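Local atomic coordinates of restriction endonuclease UbaLAI (Unidentified, PDB entry 5O63), a protein that cuts DNA as a monomeric Type IIE restriction enzyme, its N-terminal B3 domain binding the cognate sequence. Residues Asn32-Ser35 against Gly36-Val40. Numbering follows the deposited sequence.
Sequences NDDS and GRHGV. With nucleotides of chain D.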
ATOM      1  N   ASN A  32      11.486 -10.115   3.924  1.00 15.98           N
ATOM      2  CA  ASN A  32      10.452 -11.156   4.228  1.00 17.27           C
ATOM      3  C   ASN A  32       9.110 -10.849   3.612  1.00 16.61           C
ATOM      4  O   ASN A  32       8.336 -11.808   3.382  1.00 16.26           O
ATOM      5  CB  ASN A  32      10.226 -11.295   5.733  1.00 16.68           C
ATOM      6  CG  ASN A  32       9.765 -12.713   6.101  1.00 16.73           C
ATOM      7  OD1 ASN A  32      10.421 -13.676   5.747  1.00 18.59           O
ATOM      8  ND2 ASN A  32       8.624 -12.799   6.761  1.00 16.22           N
ATOM      9  N   ASP A  33       8.803  -9.577   3.357  1.00 15.51           N
ATOM     10  CA  ASP A  33       7.464  -9.200   2.793  1.00 16.14           C
ATOM     11  C   ASP A  33       7.295  -9.741   1.408  1.00 15.15           C
ATOM     12  O   ASP A  33       8.253  -9.838   0.657  1.00 15.96           O
ATOM     13  CB  ASP A  33       7.382  -7.674   2.739  1.00 15.23           C
ATOM     14  CG  ASP A  33       7.187  -6.987   4.077  1.00 14.80           C
ATOM     15  OD1 ASP A  33       6.578  -7.500   5.017  1.00 16.45           O
ATOM     16  OD2 ASP A  33       7.652  -5.772   4.102  1.00 16.97           O
ATOM     17  N   ASP A  34       6.034 -10.089   1.013  1.00 15.20           N
ATOM     18  CA  ASP A  34       5.753 -10.446  -0.367  1.00 14.70           C
ATOM     19  C   ASP A  34       4.199 -10.312  -0.533  1.00 15.73           C
ATOM     20  O   ASP A  34       3.559  -9.731   0.314  1.00 15.48           O
ATOM     21  CB  ASP A  34       6.284 -11.819  -0.699  1.00 15.92           C
ATOM     22  CG  ASP A  34       5.728 -12.902   0.226  1.00 18.48           C
ATOM     23  OD1 ASP A  34       4.564 -12.837   0.672  1.00 15.81           O
ATOM     24  OD2 ASP A  34       6.551 -13.768   0.653  1.00 19.92           O
ATOM     25  N   SER A  35       3.689 -10.872  -1.639  0.74 12.69           N
ATOM     26  CA  SER A  35       2.272 -10.635  -2.008  0.74 15.97           C
ATOM     27  C   SER A  35       1.274 -11.304  -1.076  0.74 16.36           C
ATOM     28  O   SER A  35       0.092 -10.914  -1.028  0.74 15.38           O
ATOM     29  CB  SER A  35       2.045 -11.158  -3.436  0.74 16.33           C
ATOM     30  OG  SER A  35       2.989 -10.613  -4.317  0.74 17.28           O
ATOM     31  N   GLY A  36       1.714 -12.317  -0.322  1.00 15.29           N
ATOM     32  CA  GLY A  36       0.796 -12.977   0.582  1.00 16.28           C
ATOM     33  C   GLY A  36       1.266 -14.280   1.273  1.00 13.74           C
ATOM     34  O   GLY A  36       0.722 -14.599   2.331  1.00 16.81           O
ATOM     35  N   ARG A  37       2.270 -14.947   0.722  1.00 14.48           N
ATOM     36  CA  ARG A  37       2.853 -16.057   1.447  1.00 15.31           C
ATOM     37  C   ARG A  37       3.300 -15.559   2.837  1.00 15.09           C
ATOM     38  O   ARG A  37       2.939 -16.128   3.867  1.00 15.69           O
ATOM     39  CB  ARG A  37       4.051 -16.639   0.647  1.00 15.94           C
ATOM     40  CG  ARG A  37       4.413 -18.100   1.090  1.00 18.52           C
ATOM     41  CD  ARG A  37       5.268 -18.123   2.349  1.00 17.93           C
ATOM     42  NE  ARG A  37       5.801 -19.491   2.602  1.00 17.17           N
ATOM     43  CZ  ARG A  37       7.011 -19.932   2.210  1.00 22.55           C
ATOM     44  NH1 ARG A  37       7.857 -19.105   1.571  1.00 23.01           N
ATOM     45  NH2 ARG A  37       7.387 -21.204   2.441  1.00 20.24           N
ATOM     46  N   HIS A  38       4.011 -14.420   2.862  1.00 15.98           N
ATOM     47  CA  HIS A  38       4.261 -13.686   4.078  1.00 16.74           C
ATOM     48  C   HIS A  38       3.495 -12.377   4.205  1.00 13.64           C
ATOM     49  O   HIS A  38       3.349 -11.864   5.329  1.00 15.96           O
ATOM     50  CB  HIS A  38       5.768 -13.329   4.163  1.00 14.72           C
ATOM     51  CG  HIS A  38       6.628 -14.531   4.263  1.00 16.39           C
ATOM     52  ND1 HIS A  38       7.964 -14.496   3.900  1.00 17.78           N
ATOM     53  CD2 HIS A  38       6.377 -15.797   4.683  1.00 17.57           C
ATOM     54  CE1 HIS A  38       8.502 -15.688   4.102  1.00 18.43           C
ATOM     55  NE2 HIS A  38       7.564 -16.499   4.580  1.00 19.14           N
ATOM     56  N   GLY A  39       2.991 -11.860   3.067  1.00 13.98           N
ATOM     57  CA  GLY A  39       2.215 -10.603   3.100  1.00 13.55           C
ATOM     58  C   GLY A  39       3.124  -9.403   3.279  1.00 14.56           C
ATOM     59  O   GLY A  39       4.356  -9.561   3.370  1.00 15.11           O
ATOM     60  N   VAL A  40       2.496  -8.251   3.317  1.00 13.29           N
ATOM     61  CA  VAL A  40       3.234  -7.045   3.671  1.00 14.01           C
ATOM     62  C   VAL A  40       2.865  -6.748   5.112  1.00 16.31           C
ATOM     63  O   VAL A  40       1.707  -6.500   5.454  1.00 17.16           O
ATOM     64  CB  VAL A  40       2.882  -5.883   2.737  1.00 14.45           C
ATOM     65  CG1 VAL A  40       3.480  -4.560   3.304  1.00 16.38           C
ATOM     66  CG2 VAL A  40       3.429  -6.181   1.335  1.00 16.17           C
TER
ATOM     67  P    DG D   6      13.702 -21.329   5.684  1.00 28.04           P
ATOM     68  OP1  DG D   6      14.806 -22.248   6.051  1.00 30.77           O
ATOM     69  OP2  DG D   6      13.656 -20.629   4.382  1.00 29.54           O
ATOM     70  O5'  DG D   6      12.299 -22.114   5.796  1.00 27.66           O
ATOM     71  C5'  DG D   6      12.020 -22.965   6.865  1.00 28.73           C
ATOM     72  C4'  DG D   6      10.635 -23.565   6.679  1.00 25.92           C
ATOM     73  O4'  DG D   6       9.659 -22.520   6.996  1.00 26.06           O
ATOM     74  C3'  DG D   6      10.322 -24.011   5.245  1.00 26.20           C
ATOM     75  O3'  DG D   6       9.518 -25.154   5.313  1.00 27.58           O
ATOM     76  C2'  DG D   6       9.395 -22.869   4.758  1.00 23.47           C
ATOM     77  C1'  DG D   6       8.661 -22.552   6.049  1.00 23.71           C
ATOM     78  N9   DG D   6       7.983 -21.285   5.977  1.00 22.02           N
ATOM     79  C8   DG D   6       8.413 -20.108   5.357  1.00 22.53           C
ATOM     80  N7   DG D   6       7.496 -19.149   5.378  1.00 20.40           N
ATOM     81  C5   DG D   6       6.408 -19.736   6.041  1.00 20.18           C
ATOM     82  C6   DG D   6       5.116 -19.227   6.286  1.00 20.58           C
ATOM     83  O6   DG D   6       4.655 -18.081   5.991  1.00 18.98           O
ATOM     84  N1   DG D   6       4.300 -20.131   6.949  1.00 21.17           N
ATOM     85  C2   DG D   6       4.703 -21.409   7.331  1.00 23.13           C
ATOM     86  N2   DG D   6       3.793 -22.144   7.970  1.00 24.05           N
ATOM     87  N3   DG D   6       5.915 -21.922   7.067  1.00 23.79           N
ATOM     88  C4   DG D   6       6.700 -21.053   6.408  1.00 20.18           C
ATOM     89  P    DA D   5      15.619 -15.373   6.610  1.00 24.85           P
ATOM     90  OP1  DA D   5      16.994 -15.966   6.792  1.00 25.49           O
ATOM     91  OP2  DA D   5      15.265 -14.696   5.341  1.00 27.00           O
ATOM     92  O5'  DA D   5      14.532 -16.521   6.805  1.00 23.12           O
ATOM     93  C5'  DA D   5      14.614 -17.357   7.959  1.00 24.77           C
ATOM     94  C4'  DA D   5      13.395 -18.230   8.065  1.00 23.01           C
ATOM     95  O4'  DA D   5      12.253 -17.408   8.302  1.00 23.42           O
ATOM     96  C3'  DA D   5      13.033 -19.007   6.811  1.00 26.45           C
ATOM     97  O3'  DA D   5      13.617 -20.301   6.916  1.00 32.80           O
ATOM     98  C2'  DA D   5      11.461 -19.029   6.876  1.00 24.71           C
ATOM     99  C1'  DA D   5      11.155 -18.261   8.163  1.00 21.10           C
ATOM    100  N9   DA D   5       9.940 -17.441   8.074  1.00 20.94           N
ATOM    101  C8   DA D   5       9.820 -16.148   7.585  1.00 21.43           C
ATOM    102  N7   DA D   5       8.604 -15.676   7.677  1.00 20.15           N
ATOM    103  C5   DA D   5       7.882 -16.723   8.239  1.00 20.57           C
ATOM    104  C6   DA D   5       6.509 -16.879   8.570  1.00 19.28           C
ATOM    105  N6   DA D   5       5.578 -15.919   8.379  1.00 19.47           N
ATOM    106  N1   DA D   5       6.131 -18.062   9.143  1.00 19.61           N
ATOM    107  C2   DA D   5       7.055 -18.993   9.333  1.00 21.29           C
ATOM    108  N3   DA D   5       8.375 -18.983   9.073  1.00 21.59           N
ATOM    109  C4   DA D   5       8.728 -17.786   8.544  1.00 20.99           C
ATOM    110  P    DG D   7       9.842 -26.498   4.477  1.00 31.43           P
ATOM    111  OP1  DG D   7      10.955 -27.176   4.962  1.00 37.17           O
ATOM    112  OP2  DG D   7       9.642 -26.135   3.056  1.00 33.69           O
ATOM    113  O5'  DG D   7       8.531 -27.322   4.806  1.00 32.85           O
ATOM    114  C5'  DG D   7       8.237 -27.711   6.161  1.00 28.68           C
ATOM    115  C4'  DG D   7       6.722 -27.875   6.304  1.00 30.16           C
ATOM    116  O4'  DG D   7       6.080 -26.549   6.315  1.00 26.71           O
ATOM    117  C3'  DG D   7       6.047 -28.649   5.189  1.00 27.80           C
ATOM    118  O3'  DG D   7       5.047 -29.443   5.763  1.00 28.71           O
ATOM    119  C2'  DG D   7       5.430 -27.530   4.296  1.00 25.60           C
ATOM    120  C1'  DG D   7       5.047 -26.508   5.349  1.00 22.77           C
ATOM    121  N9   DG D   7       5.023 -25.173   4.835  1.00 21.77           N
ATOM    122  C8   DG D   7       6.073 -24.504   4.246  1.00 22.59           C
ATOM    123  N7   DG D   7       5.737 -23.287   3.866  1.00 21.38           N
ATOM    124  C5   DG D   7       4.420 -23.153   4.259  1.00 20.48           C
ATOM    125  C6   DG D   7       3.529 -22.032   4.120  1.00 20.09           C
ATOM    126  O6   DG D   7       3.753 -20.910   3.613  1.00 19.44           O
ATOM    127  N1   DG D   7       2.266 -22.322   4.637  1.00 19.71           N
ATOM    128  C2   DG D   7       1.922 -23.522   5.255  1.00 20.82           C
ATOM    129  N2   DG D   7       0.624 -23.656   5.695  1.00 21.64           N
ATOM    130  N3   DG D   7       2.768 -24.538   5.411  1.00 20.97           N
ATOM    131  C4   DG D   7       3.967 -24.299   4.853  1.00 20.87           C
TER
HETATM  132  O   HOH W   1       7.656 -16.265   0.793  1.00 22.90           O
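Asp34 and His38, four residues apart in one compact loop, illustrate how a carboxylate can shape a loop that reads DNA. From CB the Asp34 chain leads to CG, which lies against the backbone N and CB of His38; CG sits between its own backbone N and carbonyl carbon (chi1 57°), which aims OD1 at three backbone amides. His38 N reaches the syn lone pair of Asp34 OD1 at 2.8 Å. Gly36 N comes to Asp34 OD1 from the anti side at 3.1 Å. Gly39 N approaches Asp34 OD1 from above the carboxylate plane at 3.0 Å. Asp34 OD2 accepts a hydrogen bond from a water that in turn accepts one from Arg37 NH1, and it forms a salt bridge with Arg102. Cutting Asp34 back to an alanine is likely to leave the three amides, the water and Arg102 without their shared acceptor and let the loop shift. The rotation of the His38 ring is set by ND1, which donates in the ring plane to Asn32 O at 2.8 Å. That leaves His38 NE2 to meet N7 of DG6 of chain D at 2.8 Å, while Asn32 ND2 and the Arg37 guanidinium bind DA5 and DG7 of that strand, the guanidinium through NE to O6 and NH2 to N7. The loop lies between strands 19-28 and 40-41; backbone hydrogen bonds join Ser35 to Met95, just past strand 89-93, and Val40 to Ile92 within it, tying the DNA-reading loop to the sheet.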